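Local coordinates for protein putative serine protease (Human astrovirus 1, PDB 2W5E) that is a serine protease that cleaves the viral non-structural polyprotein into functional products, using a catalytic triad in a trypsin-like domain, at residues P10-V15 / P77-K82; T24-G29 / G128-D133; Y54-R59 / T70-L75; T18-G23 / G40-V45; A96-D101 / T122-S127. One frame throughout, in Å; residues are numbered along the deposited sequence.

Contact 1 of 5, residues P10-V15 / P77-K82; sequences PGALCV and PTARLK
Ala12 is the centre of this contact. Its methyl group points at the loop 77-82 and meets Ala79, Arg80 and Leu81. Leu81 reaches it with its branched end. With CG beside the backbone N (chi1 -59°), that end comes nearer to Ala12 than CB does. CG lies 3.7 Å from Ala12 CB. Beyond it, CD2 comes to 3.8 Å from Ala12 CB, while the branch at CD1 stands farther off. Leu81 also packs on Phe26 and Met95.

Ala79 comes from the other flank. Its CB sits 4.0 Å from Ala12 CB and rests against the Gly11-Ala12 peptide. Ala79 O lies 3.3 Å from Ala12 CA, in a CA-H...O contact bent to 139° at the hydrogen. This oxygen is buried here and has no hydrogen-bond partner in the model. Outside the two segments, Tyr49 OH ties them together, bonding both Gly11 O and Thr78 N.

The 3-10 turn 10-12 leads into strand 13-18, and the loop 77-82 runs from the first barrel toward strand 91-98 of the second. Strand 21-28 lies alongside both: Phe27 makes backbone hydrogen bonds with Ala12 and with Leu81.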
# COMPACT_ATOMS: atom_id res chain seq x y z
N PRO A 10 -13.61 1.56 -7.99
CA PRO A 10 -14.78 0.78 -8.41
C PRO A 10 -15.17 -0.30 -7.40
O PRO A 10 -16.33 -0.73 -7.39
CB PRO A 10 -14.33 0.15 -9.73
CG PRO A 10 -13.12 0.95 -10.16
CD PRO A 10 -12.46 1.35 -8.89
N GLY A 11 -14.22 -0.72 -6.56
CA GLY A 11 -14.49 -1.64 -5.45
C GLY A 11 -15.39 -1.08 -4.37
O GLY A 11 -15.84 -1.81 -3.49
N ALA A 12 -15.66 0.22 -4.43
CA ALA A 12 -16.58 0.87 -3.50
C ALA A 12 -18.02 0.87 -4.01
O ALA A 12 -18.89 1.45 -3.39
CB ALA A 12 -16.12 2.30 -3.20
N LEU A 13 -18.24 0.21 -5.15
CA LEU A 13 -19.57 0.14 -5.77
C LEU A 13 -20.27 -1.19 -5.49
O LEU A 13 -19.63 -2.23 -5.37
CB LEU A 13 -19.47 0.35 -7.28
CG LEU A 13 -18.95 1.70 -7.80
CD1 LEU A 13 -18.97 1.71 -9.33
CD2 LEU A 13 -19.78 2.84 -7.25
N CYS A 14 -21.60 -1.14 -5.41
CA CYS A 14 -22.41 -2.35 -5.40
C CYS A 14 -23.65 -2.14 -6.26
O CYS A 14 -23.91 -1.03 -6.74
CB CYS A 14 -22.79 -2.75 -3.96
SG CYS A 14 -23.81 -1.56 -3.06
N VAL A 15 -24.42 -3.20 -6.46
CA VAL A 15 -25.68 -3.11 -7.20
C VAL A 15 -26.85 -3.30 -6.24
O VAL A 15 -26.84 -4.23 -5.43
CB VAL A 15 -25.71 -4.13 -8.37
CG1 VAL A 15 -27.09 -4.15 -9.06
CG2 VAL A 15 -24.62 -3.82 -9.39
N PRO A 77 -16.55 -4.70 2.17
CA PRO A 77 -16.13 -4.09 0.91
C PRO A 77 -14.64 -3.78 0.91
O PRO A 77 -14.08 -3.48 1.96
CB PRO A 77 -16.95 -2.79 0.86
CG PRO A 77 -17.19 -2.45 2.27
CD PRO A 77 -17.33 -3.76 2.99
N THR A 78 -14.02 -3.86 -0.26
CA THR A 78 -12.59 -3.62 -0.40
C THR A 78 -12.24 -2.13 -0.41
O THR A 78 -11.07 -1.77 -0.26
CB THR A 78 -12.07 -4.25 -1.69
OG1 THR A 78 -12.76 -3.68 -2.81
CG2 THR A 78 -12.27 -5.77 -1.67
N ALA A 79 -13.25 -1.28 -0.59
CA ALA A 79 -13.08 0.17 -0.64
C ALA A 79 -14.35 0.88 -0.22
O ALA A 79 -15.45 0.36 -0.40
CB ALA A 79 -12.67 0.61 -2.05
N ARG A 80 -14.18 2.06 0.35
CA ARG A 80 -15.28 2.94 0.69
C ARG A 80 -14.94 4.35 0.23
O ARG A 80 -13.76 4.68 0.05
CB ARG A 80 -15.54 2.96 2.19
CG ARG A 80 -15.91 1.62 2.81
CD ARG A 80 -15.93 1.73 4.33
NE ARG A 80 -16.33 0.47 4.96
CZ ARG A 80 -15.52 -0.57 5.16
NH1 ARG A 80 -14.24 -0.52 4.79
NH2 ARG A 80 -16.00 -1.67 5.73
N LEU A 81 -15.96 5.17 0.07
CA LEU A 81 -15.78 6.53 -0.39
C LEU A 81 -15.95 7.52 0.75
O LEU A 81 -16.86 7.40 1.57
CB LEU A 81 -16.75 6.85 -1.53
CG LEU A 81 -16.68 5.98 -2.80
CD1 LEU A 81 -17.72 6.42 -3.82
CD2 LEU A 81 -15.28 5.97 -3.41
N LYS A 82 -15.06 8.50 0.80
CA LYS A 82 -15.15 9.59 1.77
C LYS A 82 -15.72 10.84 1.11
O LYS A 82 -15.65 11.00 -0.11
CB LYS A 82 -13.79 9.86 2.41
CG LYS A 82 -13.39 8.79 3.43
CD LYS A 82 -12.05 9.08 4.11
CE LYS A 82 -10.87 8.49 3.33
NZ LYS A 82 -9.61 8.48 4.15

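Contact 2 of 5, residues T24-G29 / G128-D133; sequences TGFFSG and GAPVCD
Phe26 meets Pro130 because its chi1 of 64° turns CG into the tight space between the backbone N and the carbonyl carbon, which brings the ring face to Pro130. Pro130 CB then lies over one ring face. It is 3.8 Å from the Phe26 ring centroid and 19° off the ring normal, which makes a CH-pi contact. The closest carbon is Phe26 CD1, 3.6 Å from Pro130 CB. The ring and the proline run past one another, pointing opposite ways. Gly128 O lies in the ring plane at the edge, 3.7 Å from Phe26 CD1.

The contact joins the two beta barrels of a chymotrypsin-like protease. Strand 21-28 belongs to the first barrel and strand 130-132 to the second. Gly128 directly follows the nucleophile Ser127, and the catalytic His37 is close by.

Thr24 closes the other end. Its chi1 of -62° puts CG2 anti to the backbone N, and CG2 comes to 4.0 Å from Ala129 CA. The hydroxyl serves a separate partner: Thr24 OG1 is hydrogen-bonded to Tyr97 N. The backbones approach where Gly128 CA lies 3.3 Å from Thr24 O, a CA-H...O contact. Leu13 packs on Thr24, Phe26 and Pro130 from strand 13-18.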
# COMPACT_ATOMS: atom_id res chain seq x y z
N THR A 24 -27.32 1.66 -8.80
CA THR A 24 -25.98 1.62 -8.24
C THR A 24 -26.01 2.11 -6.79
O THR A 24 -26.75 3.04 -6.44
CB THR A 24 -24.98 2.47 -9.09
OG1 THR A 24 -24.90 1.92 -10.41
CG2 THR A 24 -23.58 2.48 -8.48
N GLY A 25 -25.22 1.46 -5.94
CA GLY A 25 -25.00 1.92 -4.58
C GLY A 25 -23.51 2.08 -4.34
O GLY A 25 -22.69 1.58 -5.11
N PHE A 26 -23.15 2.76 -3.26
CA PHE A 26 -21.74 2.87 -2.89
C PHE A 26 -21.53 2.88 -1.38
O PHE A 26 -22.35 3.40 -0.62
CB PHE A 26 -21.07 4.08 -3.57
CG PHE A 26 -21.62 5.40 -3.15
CD1 PHE A 26 -22.70 5.97 -3.83
CD2 PHE A 26 -21.05 6.11 -2.10
CE1 PHE A 26 -23.20 7.21 -3.45
CE2 PHE A 26 -21.55 7.35 -1.71
CZ PHE A 26 -22.63 7.91 -2.39
N PHE A 27 -20.40 2.31 -0.97
CA PHE A 27 -20.07 2.17 0.43
C PHE A 27 -19.44 3.46 0.95
O PHE A 27 -18.54 4.03 0.32
CB PHE A 27 -19.12 0.98 0.65
CG PHE A 27 -19.68 -0.34 0.17
CD1 PHE A 27 -20.48 -1.12 1.00
CD2 PHE A 27 -19.41 -0.80 -1.11
CE1 PHE A 27 -21.00 -2.34 0.57
CE2 PHE A 27 -19.92 -2.02 -1.56
CZ PHE A 27 -20.72 -2.79 -0.72
N SER A 28 -19.96 3.92 2.08
CA SER A 28 -19.44 5.09 2.78
C SER A 28 -19.72 4.93 4.27
O SER A 28 -20.88 4.73 4.68
CB SER A 28 -20.07 6.37 2.25
OG SER A 28 -19.48 7.52 2.83
N GLY A 29 -18.67 5.00 5.08
CA GLY A 29 -18.75 4.66 6.49
C GLY A 29 -19.29 3.25 6.66
O GLY A 29 -18.78 2.31 6.03
N GLY A 128 -28.22 6.46 -8.60
CA GLY A 128 -27.50 6.10 -7.37
C GLY A 128 -25.98 6.25 -7.45
O GLY A 128 -25.31 6.27 -6.41
N ALA A 129 -25.44 6.35 -8.66
CA ALA A 129 -23.99 6.44 -8.89
C ALA A 129 -23.34 7.59 -8.12
O ALA A 129 -23.85 8.71 -8.12
CB ALA A 129 -23.70 6.57 -10.36
N PRO A 130 -22.19 7.31 -7.47
CA PRO A 130 -21.47 8.39 -6.81
C PRO A 130 -20.84 9.32 -7.85
O PRO A 130 -20.28 8.86 -8.86
CB PRO A 130 -20.38 7.65 -6.02
CG PRO A 130 -20.16 6.39 -6.78
CD PRO A 130 -21.51 6.01 -7.32
N VAL A 131 -20.97 10.62 -7.63
CA VAL A 131 -20.28 11.62 -8.43
C VAL A 131 -19.15 12.16 -7.57
O VAL A 131 -19.39 12.80 -6.56
CB VAL A 131 -21.24 12.76 -8.88
CG1 VAL A 131 -20.51 13.73 -9.80
CG2 VAL A 131 -22.46 12.17 -9.61
N CYS A 132 -17.91 11.87 -7.97
CA CYS A 132 -16.72 12.19 -7.17
C CYS A 132 -15.94 13.39 -7.71
O CYS A 132 -16.08 13.74 -8.87
CB CYS A 132 -15.79 10.97 -7.10
SG CYS A 132 -16.54 9.52 -6.32
N ASP A 133 -15.11 14.01 -6.86
CA ASP A 133 -14.17 15.03 -7.32
C ASP A 133 -12.94 14.38 -7.99
O ASP A 133 -12.89 13.16 -8.14
CB ASP A 133 -13.77 16.01 -6.19
CG ASP A 133 -12.98 15.35 -5.06
OD1 ASP A 133 -12.42 14.25 -5.22
OD2 ASP A 133 -12.92 15.96 -3.97

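Contact 3 of 5, residues Y54-R59 / T70-L75; sequences YEAKVR and TCPGDL
Leu75 lies over one face of the Tyr54 ring. Its CB is 3.9 Å from the ring centroid and 20° off the normal, a CH-pi contact. It forms where the loop after strand 66-70 packs against the inward-facing side of strand 52-60 in the first barrel of this chymotrypsin-like fold. Both methyl groups of Leu75 follow the same ring: CD2 is 3.7 Å from Tyr54 CD2, and CD1 reaches toward CZ and the hydroxyl. Leu75 CG stands anti to the backbone N (chi1 -178°), which spreads the side chain along the ring. Pro72 extends the apolar patch. Its CG touches both Tyr54 CB and Ala56 CB, 3.8 Å from the latter. A type I turn from Pro72 to Leu75 brings the proline and the leucine to the same tyrosine.

Polar groups lie farther out. The Asp74 carboxylate stands at the ring edge, its plane 81° from that of the ring. A water lies 2.7 Å from Tyr54 OH; its link on to Asp74 O is doubtful. Tyr54 further packs on Glu50 of a neighbouring subunit.

At the far end, strands 52-60 and 66-70 run antiparallel. Thr70 N donates to Lys57 O at 3.1 Å. Arg59 crosses Thr70 at about a right angle, and its guanidinium goes on to a salt bridge with Asp31. On the way, Arg59 CB lies 3.5 Å from Thr70 OG1.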
# COMPACT_ATOMS: atom_id res chain seq x y z
N TYR A 54 -26.92 -10.09 -0.97
CA TYR A 54 -27.20 -9.89 0.44
C TYR A 54 -28.54 -9.18 0.59
O TYR A 54 -28.90 -8.35 -0.25
CB TYR A 54 -26.15 -8.97 1.08
CG TYR A 54 -24.71 -9.41 1.01
CD1 TYR A 54 -24.06 -9.92 2.14
CD2 TYR A 54 -23.97 -9.27 -0.17
CE1 TYR A 54 -22.72 -10.30 2.09
CE2 TYR A 54 -22.63 -9.66 -0.23
CZ TYR A 54 -22.02 -10.17 0.91
OH TYR A 54 -20.69 -10.55 0.87
N GLU A 55 -29.26 -9.49 1.65
CA GLU A 55 -30.41 -8.69 2.04
C GLU A 55 -29.92 -7.59 2.98
O GLU A 55 -29.10 -7.85 3.85
CB GLU A 55 -31.49 -9.55 2.72
CG GLU A 55 -32.77 -8.78 3.03
CD GLU A 55 -33.76 -9.59 3.84
OE1 GLU A 55 -33.47 -9.89 5.02
OE2 GLU A 55 -34.84 -9.89 3.31
N ALA A 56 -30.42 -6.38 2.78
CA ALA A 56 -30.01 -5.23 3.57
C ALA A 56 -31.20 -4.33 3.85
O ALA A 56 -32.13 -4.26 3.05
CB ALA A 56 -28.90 -4.45 2.85
N LYS A 57 -31.17 -3.64 4.98
CA LYS A 57 -32.29 -2.81 5.42
C LYS A 57 -32.01 -1.32 5.28
O LYS A 57 -30.96 -0.83 5.72
CB LYS A 57 -32.64 -3.13 6.87
CG LYS A 57 -33.94 -2.50 7.35
CD LYS A 57 -34.21 -2.82 8.82
CE LYS A 57 -35.62 -2.41 9.21
NZ LYS A 57 -35.94 -2.78 10.62
N VAL A 58 -32.95 -0.61 4.67
CA VAL A 58 -32.91 0.85 4.60
C VAL A 58 -32.85 1.42 6.02
O VAL A 58 -33.62 1.01 6.88
CB VAL A 58 -34.12 1.43 3.82
CG1 VAL A 58 -34.10 2.95 3.83
CG2 VAL A 58 -34.13 0.91 2.39
N ARG A 59 -31.91 2.33 6.25
CA ARG A 59 -31.71 2.96 7.55
C ARG A 59 -32.42 4.31 7.67
O ARG A 59 -33.09 4.58 8.67
CB ARG A 59 -30.21 3.12 7.84
CG ARG A 59 -29.88 3.92 9.09
CD ARG A 59 -28.39 3.99 9.39
NE ARG A 59 -27.63 4.86 8.48
CZ ARG A 59 -27.67 6.19 8.49
NH1 ARG A 59 -28.44 6.84 9.35
NH2 ARG A 59 -26.93 6.87 7.62
N THR A 70 -28.07 0.30 5.77
CA THR A 70 -27.08 -0.31 6.66
C THR A 70 -26.32 -1.42 5.92
O THR A 70 -26.94 -2.33 5.36
CB THR A 70 -27.76 -0.86 7.95
OG1 THR A 70 -28.39 0.22 8.65
CG2 THR A 70 -26.74 -1.53 8.88
N CYS A 71 -24.99 -1.31 5.87
CA CYS A 71 -24.19 -2.36 5.24
C CYS A 71 -24.32 -3.65 6.04
O CYS A 71 -24.14 -3.64 7.26
CB CYS A 71 -22.71 -1.96 5.12
SG CYS A 71 -21.71 -3.14 4.18
N PRO A 72 -24.66 -4.76 5.36
CA PRO A 72 -24.72 -6.07 6.00
C PRO A 72 -23.43 -6.40 6.74
O PRO A 72 -22.34 -6.09 6.24
CB PRO A 72 -24.93 -7.02 4.83
CG PRO A 72 -25.64 -6.21 3.82
CD PRO A 72 -25.05 -4.83 3.94
N GLY A 73 -23.56 -7.02 7.91
CA GLY A 73 -22.41 -7.33 8.77
C GLY A 73 -21.39 -8.27 8.15
O GLY A 73 -20.21 -8.20 8.48
N ASP A 74 -21.85 -9.13 7.24
CA ASP A 74 -20.99 -10.08 6.55
C ASP A 74 -20.47 -9.58 5.19
O ASP A 74 -19.70 -10.27 4.53
CB ASP A 74 -21.69 -11.44 6.40
CG ASP A 74 -23.06 -11.34 5.73
OD1 ASP A 74 -23.71 -10.27 5.78
OD2 ASP A 74 -23.50 -12.36 5.16
N LEU A 75 -20.90 -8.38 4.79
CA LEU A 75 -20.40 -7.73 3.57
C LEU A 75 -19.20 -6.84 3.90
O LEU A 75 -19.35 -5.79 4.53
CB LEU A 75 -21.51 -6.92 2.89
CG LEU A 75 -21.25 -6.18 1.56
CD1 LEU A 75 -20.24 -6.89 0.67
CD2 LEU A 75 -22.54 -5.95 0.80
O HOH W 1 -19.88 -12.18 2.90

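Contact 4 of 5, residues T18-G23 / G40-V45; sequences TPEGKG and GNNTFV
Thr18 opens the contact with two neighbours, Val45 and Asn42. Its chi1 of 70° sets OG1 between the backbone N and the carbonyl carbon, and this turns CG2 to Val45. Thr18 CG2 lies 3.8 Å from Val45 CG1, and the two side chains run side by side in the same direction. The CB of Thr18 borders the amide group of Asn42. OG1 points back to its own chain, where it accepts from Glu20 N at 3.3 Å. This is an ST turn.

Pro19 follows. Its CD and CG rest against the end of the Asn42 side chain, which comes from the opposite direction. The Glu20 chain bends at chi2 (78°), which carries the carboxylate round to Asn42. The carboxylate and amide planes are nearly coplanar, 19° apart. A water accepts from Asn41 N at 2.9 Å and donates a weak bond to Glu20 OE1.

Gly21 closes the bend. Thr18 N bonds to Gly21 O at 2.9 Å, and Gly21 N returns to Thr18 O at 3.2 Å. This is a beta hairpin with a two-residue loop (Pro19-Glu20) in a type I turn, joining strands 13-18 and 21-28 of the first barrel, beside the loop that leads from the His37 helix to strand 44-49.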
# COMPACT_ATOMS: atom_id res chain seq x y z
N THR A 18 -34.20 -4.44 -6.61
CA THR A 18 -35.57 -4.42 -6.08
C THR A 18 -36.52 -4.99 -7.15
O THR A 18 -36.10 -5.20 -8.29
CB THR A 18 -36.04 -2.98 -5.72
OG1 THR A 18 -36.23 -2.22 -6.92
CG2 THR A 18 -35.06 -2.28 -4.79
N PRO A 19 -37.80 -5.25 -6.78
CA PRO A 19 -38.75 -5.71 -7.79
C PRO A 19 -38.99 -4.72 -8.94
O PRO A 19 -39.41 -5.12 -10.02
CB PRO A 19 -40.05 -5.92 -6.99
CG PRO A 19 -39.61 -6.07 -5.57
CD PRO A 19 -38.42 -5.16 -5.45
N GLU A 20 -38.70 -3.44 -8.70
CA GLU A 20 -38.90 -2.40 -9.72
C GLU A 20 -37.72 -2.25 -10.68
O GLU A 20 -37.86 -1.63 -11.74
CB GLU A 20 -39.23 -1.05 -9.08
CG GLU A 20 -40.60 -0.98 -8.42
CD GLU A 20 -40.63 -1.65 -7.06
OE1 GLU A 20 -39.70 -1.42 -6.26
OE2 GLU A 20 -41.58 -2.41 -6.79
N GLY A 21 -36.57 -2.82 -10.32
CA GLY A 21 -35.38 -2.73 -11.16
C GLY A 21 -34.08 -2.66 -10.37
O GLY A 21 -34.03 -3.07 -9.21
N LYS A 22 -33.04 -2.15 -11.02
CA LYS A 22 -31.70 -2.12 -10.42
C LYS A 22 -31.06 -0.74 -10.46
O LYS A 22 -31.32 0.06 -11.36
CB LYS A 22 -30.78 -3.14 -11.12
CG LYS A 22 -31.15 -4.59 -10.88
CD LYS A 22 -30.35 -5.52 -11.78
CE LYS A 22 -30.91 -6.94 -11.77
NZ LYS A 22 -30.76 -7.59 -10.44
N GLY A 23 -30.22 -0.47 -9.46
CA GLY A 23 -29.49 0.79 -9.41
C GLY A 23 -28.09 0.57 -8.87
O GLY A 23 -27.71 -0.55 -8.53
N GLY A 40 -36.99 3.01 -3.57
CA GLY A 40 -38.45 3.08 -3.70
C GLY A 40 -39.15 2.85 -2.38
O GLY A 40 -38.79 3.45 -1.36
N ASN A 41 -40.14 1.96 -2.39
CA ASN A 41 -40.90 1.60 -1.19
C ASN A 41 -40.51 0.23 -0.63
O ASN A 41 -41.34 -0.49 -0.07
CB ASN A 41 -42.41 1.67 -1.47
CG ASN A 41 -42.86 3.05 -1.92
OD1 ASN A 41 -42.61 4.05 -1.25
ND2 ASN A 41 -43.52 3.10 -3.07
N ASN A 42 -39.24 -0.11 -0.79
CA ASN A 42 -38.69 -1.36 -0.28
C ASN A 42 -37.80 -1.09 0.93
O ASN A 42 -36.67 -0.62 0.77
CB ASN A 42 -37.88 -2.07 -1.37
CG ASN A 42 -38.67 -2.27 -2.65
OD1 ASN A 42 -38.56 -1.49 -3.60
ND2 ASN A 42 -39.46 -3.33 -2.69
N THR A 43 -38.32 -1.37 2.11
CA THR A 43 -37.58 -1.32 3.34
C THR A 43 -36.37 -2.25 3.38
O THR A 43 -35.36 -1.93 3.89
CB THR A 43 -38.48 -1.68 4.48
OG1 THR A 43 -39.52 -0.73 4.61
CG2 THR A 43 -37.74 -1.62 5.75
N PHE A 44 -36.53 -3.40 2.80
CA PHE A 44 -35.46 -4.36 2.56
C PHE A 44 -35.14 -4.45 1.07
O PHE A 44 -36.03 -4.64 0.24
CB PHE A 44 -35.81 -5.75 3.10
CG PHE A 44 -35.86 -5.82 4.60
CD1 PHE A 44 -34.70 -6.03 5.34
CD2 PHE A 44 -37.08 -5.71 5.28
CE1 PHE A 44 -34.74 -6.11 6.73
CE2 PHE A 44 -37.13 -5.78 6.67
CZ PHE A 44 -35.96 -5.98 7.40
N VAL A 45 -33.86 -4.30 0.74
CA VAL A 45 -33.39 -4.41 -0.64
C VAL A 45 -32.35 -5.52 -0.77
O VAL A 45 -31.77 -5.96 0.23
CB VAL A 45 -32.82 -3.06 -1.18
CG1 VAL A 45 -33.89 -1.97 -1.17
CG2 VAL A 45 -31.57 -2.62 -0.39
O HOH W 2 -41.08 0.76 -4.87

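Contact 5 of 5, residues A96-D101 / T122-S127; sequences AYVNED and TQDGMS
Thr122 OG1 accepts a hydrogen bond from Asp124 N at 3.0 Å, nearly straight at 158°. Asp124 OD2 lies 2.8 Å from the same Thr122 OG1. The backbone bond makes an ST turn, and it brings Thr122 and Asp124 together against the Val98 methyls.

Val98 carries the packing. With CG1 anti to the backbone N (chi1 179°), CG1 comes to Asp124 and CG2 to Thr122 and Met126. Val98 CG1 meets Asp124 CB at 3.6 Å, the two side chains crossing at about a right angle. Val98 CG2 meets Thr122 CG2 tip to tip at 3.9 Å. Met126 adds its CG, 4.0 Å from Val98 CG2. The same carbon lies 3.9 Å from Ala96 CB, so Met126 bridges alternate residues of the strand. No hydrogen bond crosses between the two segments. Tyr97 O and Gly125 O, both acceptors, stand 3.5 Å apart.

The segment 122-127 ends at the catalytic Ser127, whose OG is hydrogen-bonded to His37 NE2. The sequence Gly125-Met126-Ser127-Gly128 is the Gly-X-Ser-Gly motif of chymotrypsin-like proteases. Tyr97 points the other way, and its ring stacks edge-to-face with His2 of a neighbouring subunit.

A type II' turn from Val98 to Asp101 links strands 91-98 and 101-112 in the second barrel. The loop 122-127 leads from strand 115-119 to strand 130-132, which lies next to strand 91-98 in that barrel.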
# COMPACT_ATOMS: atom_id res chain seq x y z
N ALA A 96 -20.47 4.12 -12.23
CA ALA A 96 -21.79 3.49 -12.18
C ALA A 96 -21.76 2.06 -12.71
O ALA A 96 -20.89 1.70 -13.51
CB ALA A 96 -22.79 4.32 -12.99
N TYR A 97 -22.70 1.25 -12.23
CA TYR A 97 -23.00 -0.02 -12.87
C TYR A 97 -24.16 0.18 -13.83
O TYR A 97 -25.25 0.58 -13.43
CB TYR A 97 -23.32 -1.12 -11.85
CG TYR A 97 -22.10 -1.84 -11.33
CD1 TYR A 97 -21.36 -2.69 -12.15
CD2 TYR A 97 -21.69 -1.69 -10.00
CE1 TYR A 97 -20.24 -3.36 -11.67
CE2 TYR A 97 -20.58 -2.35 -9.51
CZ TYR A 97 -19.85 -3.18 -10.35
OH TYR A 97 -18.76 -3.84 -9.86
N VAL A 98 -23.89 -0.05 -15.11
CA VAL A 98 -24.88 0.10 -16.16
C VAL A 98 -25.11 -1.28 -16.73
O VAL A 98 -24.23 -1.83 -17.39
CB VAL A 98 -24.41 1.09 -17.25
CG1 VAL A 98 -25.45 1.21 -18.35
CG2 VAL A 98 -24.10 2.46 -16.65
N ASN A 99 -26.29 -1.84 -16.45
CA ASN A 99 -26.55 -3.25 -16.73
C ASN A 99 -25.46 -4.11 -16.07
O ASN A 99 -25.22 -3.96 -14.88
CB ASN A 99 -26.73 -3.49 -18.24
CG ASN A 99 -27.93 -2.74 -18.81
OD1 ASN A 99 -28.97 -2.63 -18.15
ND2 ASN A 99 -27.79 -2.20 -20.02
N GLU A 100 -24.78 -4.97 -16.82
CA GLU A 100 -23.75 -5.81 -16.19
C GLU A 100 -22.36 -5.16 -16.08
O GLU A 100 -21.45 -5.75 -15.50
CB GLU A 100 -23.64 -7.19 -16.86
CG GLU A 100 -24.06 -7.26 -18.30
CD GLU A 100 -25.56 -7.52 -18.48
OE1 GLU A 100 -26.29 -6.57 -18.81
OE2 GLU A 100 -26.01 -8.68 -18.29
N ASP A 101 -22.22 -3.95 -16.61
CA ASP A 101 -20.90 -3.34 -16.81
C ASP A 101 -20.60 -2.16 -15.89
O ASP A 101 -21.48 -1.35 -15.60
CB ASP A 101 -20.75 -2.86 -18.26
CG ASP A 101 -20.95 -3.97 -19.26
OD1 ASP A 101 -20.35 -5.05 -19.10
OD2 ASP A 101 -21.71 -3.75 -20.23
N THR A 122 -23.55 7.47 -21.02
CA THR A 122 -24.74 6.70 -21.39
C THR A 122 -26.03 7.39 -20.98
O THR A 122 -26.05 8.18 -20.03
CB THR A 122 -24.70 5.24 -20.85
OG1 THR A 122 -25.77 4.48 -21.42
CG2 THR A 122 -24.82 5.20 -19.33
N GLN A 123 -27.10 7.11 -21.73
CA GLN A 123 -28.43 7.58 -21.36
C GLN A 123 -29.06 6.58 -20.41
O GLN A 123 -30.04 6.88 -19.73
CB GLN A 123 -29.30 7.78 -22.61
CG GLN A 123 -28.79 8.82 -23.59
CD GLN A 123 -29.77 9.11 -24.73
OE1 GLN A 123 -30.97 8.81 -24.63
NE2 GLN A 123 -29.27 9.71 -25.80
N ASP A 124 -28.47 5.38 -20.36
CA ASP A 124 -28.95 4.26 -19.53
C ASP A 124 -28.94 4.53 -18.02
O ASP A 124 -28.56 5.61 -17.57
CB ASP A 124 -28.14 3.00 -19.84
CG ASP A 124 -28.40 2.45 -21.23
OD1 ASP A 124 -29.57 2.17 -21.55
OD2 ASP A 124 -27.42 2.29 -22.00
N GLY A 125 -29.34 3.51 -17.26
CA GLY A 125 -29.51 3.61 -15.81
C GLY A 125 -28.25 3.83 -15.00
O GLY A 125 -27.48 2.90 -14.74
N MET A 126 -28.06 5.07 -14.57
CA MET A 126 -26.95 5.43 -13.68
C MET A 126 -27.43 5.84 -12.28
O MET A 126 -26.62 6.30 -11.47
CB MET A 126 -26.13 6.56 -14.29
CG MET A 126 -25.26 6.15 -15.45
SD MET A 126 -24.42 7.58 -16.14
CE MET A 126 -23.03 6.76 -16.90
N SER A 127 -28.72 5.68 -12.01
CA SER A 127 -29.31 6.11 -10.73
C SER A 127 -28.53 5.57 -9.53
O SER A 127 -28.23 4.38 -9.48
CB SER A 127 -30.78 5.69 -10.63
OG SER A 127 -31.55 6.20 -11.71

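In the fold
From the N terminus, contact 1 opens first and closes at 77-82, after the chain has passed through the first barrel. Two smaller loops lie within that span and follow one another: contact 4 from 18-23 to 40-45, then contact 3 from 54-59 to 70-75. Backbone pairing of strands 44-49 and 52-60 joins these two. Contact 2 starts at 24-29, inside both contact 1 and contact 4, and crosses both, because it closes only at 128-133 in the second barrel. Contact 5 lies wholly within its span, as does contact 3. Contact 2 joins the two barrels; contact 1 holds the connecting loop to the first. Strand 91-98 of contact 5 also touches contacts 1 and 2.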